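Long-range contacts in inositol monophosphatase family protein (Staphylococcus aureus, PDB 5I3S), which probably hydrolyses phosphate monoesters such as inositol phosphates: residues 39-44 and 83-88; 150-155 and 176-181. One frame throughout, in Å; residues are numbered along the deposited sequence.

Contact 1. Residues 39-44 and 83-88; sequences TNVDKA and DPIDGT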
# COMPACT_ATOMS: atom_id res chain seq x y z
N THR A 39 2.33 -7.62 -20.78
CA THR A 39 2.43 -7.05 -22.13
C THR A 39 1.25 -7.51 -22.97
O THR A 39 0.58 -6.68 -23.58
CB THR A 39 3.71 -7.48 -22.86
OG1 THR A 39 4.79 -7.52 -21.92
CG2 THR A 39 4.06 -6.50 -23.98
N ASN A 40 0.96 -8.81 -22.96
CA ASN A 40 -0.12 -9.36 -23.78
C ASN A 40 -1.49 -8.84 -23.37
O ASN A 40 -2.25 -8.39 -24.25
CB ASN A 40 -0.08 -10.90 -23.84
CG ASN A 40 0.89 -11.43 -24.91
OD1 ASN A 40 1.85 -10.75 -25.32
ND2 ASN A 40 0.65 -12.67 -25.36
N VAL A 41 -1.79 -8.88 -22.07
CA VAL A 41 -3.07 -8.30 -21.54
C VAL A 41 -3.18 -6.79 -21.76
O VAL A 41 -4.27 -6.28 -22.05
CB VAL A 41 -3.32 -8.68 -20.05
CG1 VAL A 41 -4.56 -7.98 -19.48
CG2 VAL A 41 -3.53 -10.16 -19.94
N ASP A 42 -2.05 -6.08 -21.67
CA ASP A 42 -1.99 -4.65 -21.89
C ASP A 42 -2.44 -4.31 -23.34
O ASP A 42 -3.31 -3.43 -23.56
CB ASP A 42 -0.56 -4.10 -21.59
CG ASP A 42 -0.56 -2.87 -20.69
OD1 ASP A 42 -1.31 -1.94 -20.97
OD2 ASP A 42 0.19 -2.81 -19.70
N LYS A 43 -1.86 -5.01 -24.31
CA LYS A 43 -2.22 -4.84 -25.74
C LYS A 43 -3.67 -5.25 -25.97
O LYS A 43 -4.42 -4.50 -26.59
CB LYS A 43 -1.28 -5.64 -26.69
N ALA A 44 -4.07 -6.41 -25.44
CA ALA A 44 -5.45 -6.89 -25.62
C ALA A 44 -6.44 -5.84 -25.15
O ALA A 44 -7.38 -5.46 -25.89
CB ALA A 44 -5.68 -8.19 -24.87
N ASP A 83 -5.02 4.31 -19.79
CA ASP A 83 -4.02 3.31 -19.36
C ASP A 83 -4.75 1.96 -19.17
O ASP A 83 -5.51 1.78 -18.19
CB ASP A 83 -3.26 3.72 -18.09
CG ASP A 83 -1.96 2.88 -17.87
OD1 ASP A 83 -1.79 1.86 -18.56
OD2 ASP A 83 -1.14 3.21 -16.99
N PRO A 84 -4.56 1.05 -20.12
CA PRO A 84 -5.12 -0.31 -19.99
C PRO A 84 -4.78 -0.97 -18.66
O PRO A 84 -5.69 -1.50 -18.06
CB PRO A 84 -4.52 -1.06 -21.20
CG PRO A 84 -3.42 -0.18 -21.67
CD PRO A 84 -3.91 1.21 -21.43
N ILE A 85 -3.52 -0.89 -18.19
CA ILE A 85 -3.12 -1.42 -16.88
C ILE A 85 -2.18 -0.45 -16.18
O ILE A 85 -1.00 -0.38 -16.50
CB ILE A 85 -2.43 -2.79 -17.00
CG1 ILE A 85 -3.36 -3.85 -17.65
CG2 ILE A 85 -1.97 -3.31 -15.63
CD1 ILE A 85 -2.60 -5.06 -18.23
N ASP A 86 -2.71 0.32 -15.23
CA ASP A 86 -1.91 1.13 -14.36
C ASP A 86 -1.55 0.39 -13.06
O ASP A 86 -2.45 0.05 -12.28
CB ASP A 86 -2.62 2.45 -14.00
CG ASP A 86 -1.65 3.46 -13.33
OD1 ASP A 86 -0.44 3.42 -13.62
OD2 ASP A 86 -2.08 4.26 -12.50
N GLY A 87 -0.25 0.23 -12.82
CA GLY A 87 0.25 -0.68 -11.85
C GLY A 87 0.66 -2.03 -12.43
O GLY A 87 0.32 -3.09 -11.88
N THR A 88 1.44 -2.00 -13.51
CA THR A 88 1.81 -3.26 -14.15
C THR A 88 2.64 -4.17 -13.22
O THR A 88 2.45 -5.40 -13.22
CB THR A 88 2.56 -3.06 -15.50
OG1 THR A 88 3.62 -2.15 -15.31
CG2 THR A 88 1.68 -2.42 -16.56
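Val41 and Ile85 begin this meeting of a helix with a chain corner, and the partnership shows how one extended side chain can span the gap between them. The CG1 methyl of Val41, anti to the backbone N (chi1 175°), reaches Ile85 CD1 at 3.7 Å, the two side chains crossing at about a right angle. Ile18 of helix 2-24 touches both residues. One step on, the same Ile85 CD1 lies against the helix backbone, 3.6 Å from Asp42 N. It gets that far because CG1 stands anti to the carbonyl carbon and the chain runs on nearly extended (chi2 160°).

Asp42 then carries its carboxylate past this methyl and into the bend at Pro84. Its OD2 rests 3.8 Å from Ile85 CB and meets Thr88 CG2 at 3.5 Å, apolar neighbours both. No hydrogen bond links the segments. The Asp42 carboxylate lies near that of Asp83, two like charges not in contact, while Asp83 OD1 takes a weak bond from Ile85 N at 3.3 Å. Glu65 and Glu66 bring further carboxylates close to Asp42, and Asp208 lies near Asp83 and Asp86. The sequence Asp-Pro-Ile-Asp-Gly-Thr is a signature motif of the inositol monophosphatase family, and in relatives carboxylates gathered like these bind the catalytic metal ions, so this is probably part of the metal site.

Contact 2. Residues 150-155 and 176-181; sequences SIIGIN and RSARAY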
# COMPACT_ATOMS: atom_id res chain seq x y z
N SER A 150 -0.94 14.32 8.65
CA SER A 150 -1.33 13.68 7.38
C SER A 150 -0.43 12.47 7.11
O SER A 150 0.73 12.43 7.54
CB SER A 150 -1.21 14.68 6.23
OG SER A 150 -1.92 15.86 6.53
N ILE A 151 -1.00 11.48 6.43
CA ILE A 151 -0.30 10.39 5.75
C ILE A 151 -0.22 10.70 4.29
O ILE A 151 -1.24 11.05 3.70
CB ILE A 151 -1.11 9.08 5.80
CG1 ILE A 151 -1.51 8.73 7.24
CG2 ILE A 151 -0.30 7.93 5.21
CD1 ILE A 151 -2.29 7.42 7.31
N ILE A 152 0.94 10.47 3.69
CA ILE A 152 1.24 10.79 2.33
C ILE A 152 1.71 9.60 1.57
O ILE A 152 2.30 8.69 2.13
CB ILE A 152 2.35 11.86 2.22
CG1 ILE A 152 3.71 11.34 2.67
CG2 ILE A 152 1.96 13.08 3.07
CD1 ILE A 152 4.81 12.36 2.54
N GLY A 153 1.47 9.64 0.27
CA GLY A 153 1.89 8.64 -0.63
C GLY A 153 3.15 9.10 -1.34
O GLY A 153 3.14 10.18 -1.95
N ILE A 154 4.20 8.27 -1.28
CA ILE A 154 5.43 8.55 -1.98
C ILE A 154 6.27 7.29 -2.06
O ILE A 154 6.49 6.64 -1.04
CB ILE A 154 6.23 9.70 -1.31
CG1 ILE A 154 7.47 10.05 -2.13
CG2 ILE A 154 6.64 9.38 0.12
CD1 ILE A 154 8.18 11.28 -1.58
N ASN A 155 6.73 6.93 -3.25
CA ASN A 155 7.54 5.67 -3.37
C ASN A 155 8.87 5.88 -2.66
O ASN A 155 9.49 6.91 -2.85
CB ASN A 155 7.73 5.24 -4.81
CG ASN A 155 8.16 3.78 -4.96
OD1 ASN A 155 7.49 2.96 -5.60
ND2 ASN A 155 9.30 3.49 -4.51
N ARG A 176 3.08 12.55 9.33
CA ARG A 176 2.87 11.59 10.40
C ARG A 176 3.37 10.23 9.97
O ARG A 176 4.01 9.52 10.76
CB ARG A 176 1.39 11.50 10.73
CG ARG A 176 1.06 10.77 11.99
CD ARG A 176 1.50 11.52 13.25
NE ARG A 176 1.12 10.76 14.43
CZ ARG A 176 1.75 9.66 14.88
NH1 ARG A 176 2.85 9.17 14.27
NH2 ARG A 176 1.28 9.04 15.96
N SER A 177 3.04 9.85 8.73
CA SER A 177 3.66 8.68 8.12
C SER A 177 3.54 8.67 6.59
O SER A 177 2.97 9.60 5.99
CB SER A 177 3.11 7.35 8.70
OG SER A 177 3.86 6.25 8.19
N ALA A 178 4.15 7.63 5.98
CA ALA A 178 4.16 7.50 4.54
C ALA A 178 3.80 6.09 4.08
O ALA A 178 4.17 5.10 4.72
CB ALA A 178 5.53 7.91 3.98
N ARG A 179 3.21 6.05 2.88
CA ARG A 179 2.66 4.87 2.24
C ARG A 179 3.05 4.90 0.76
O ARG A 179 3.40 5.94 0.23
CB ARG A 179 1.12 4.89 2.34
CG ARG A 179 0.56 4.98 3.74
CD ARG A 179 0.79 3.67 4.50
NE ARG A 179 0.22 3.71 5.85
CZ ARG A 179 0.84 4.11 6.94
NH1 ARG A 179 2.12 4.53 6.93
NH2 ARG A 179 0.18 4.07 8.10
N ALA A 180 2.97 3.75 0.09
CA ALA A 180 3.17 3.66 -1.36
C ALA A 180 2.58 2.35 -1.84
O ALA A 180 2.93 1.27 -1.33
CB ALA A 180 4.67 3.70 -1.71
N TYR A 181 1.71 2.44 -2.82
CA TYR A 181 0.85 1.34 -3.24
C TYR A 181 1.13 0.87 -4.62
O TYR A 181 0.74 -0.23 -4.99
CB TYR A 181 -0.61 1.76 -3.10
CG TYR A 181 -1.02 2.19 -1.68
CD1 TYR A 181 -0.88 1.32 -0.59
CD2 TYR A 181 -1.59 3.42 -1.43
CE1 TYR A 181 -1.28 1.69 0.71
CE2 TYR A 181 -1.99 3.81 -0.15
CZ TYR A 181 -1.81 2.95 0.92
OH TYR A 181 -2.20 3.35 2.18
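Ile152 and Ala178 stand side by side in two neighbouring parallel strands, and the bonds around them follow the standard parallel pattern. Ile152 N donates to Ser177 O at 3.2 Å, and Ile152 O accepts from Arg179 N at 2.9 Å, so that this one residue grips the two that flank Ala178. Arg179 O continues the ladder by accepting from Ile154 N; at the other end Arg176 N closes on Ser150 O at 3.0 Å. Weaker CA-H...O contacts fill in between, among them Gly153 CA to Arg179 O at 3.2 Å.

Apolar packing differs on the two faces. With Ile152 and Ala178, CG1 of the isoleucine lies 4.1 Å from the alanine CB. Ile151 and Arg179 share the other face, where Ile151 CG2 presses on Arg179 CG at 3.4 Å and also sits over one face of the guanidinium, offset toward its rim.

Polar side-chain bonds hold that guanidinium in place. The arginine chain bends at chi2 (-71°) and folds back along its own strand, bringing NH1 within 2.8 Å of Ser177 OG. NH1 also bonds to Ala178 O, approaching from above the carbonyl plane, while NH2 bonds to Asn90 of the second subunit.

These strands and helix 164-174 form a beta-alpha-beta crossover, the helix covering Ile152 and Ile154. Strand 198-201 flanks 151-153 on its other side; strand 177-179 is the sheet's outermost within the chain, bordering the second subunit.

In the fold
Contact 1 lies at the likely active site, whereas contact 2 borders the second subunit. Their centres are 25 Å apart, yet their nearest atoms come within about 7 Å without touching. The chain itself supplies links across this gap: Asp86 bonds to Ser183 and Ala185, just past segment 176-181, and Asn90, in the helix that follows 83-88, bonds to Tyr181 O. Asn90 of the second subunit meets Arg179, so the helix next to the acidic motif also serves the dimer. A phosphate ion lies about 3 Å from the Asn155 side chain in contact 2; it probably comes from the crystallisation liquor.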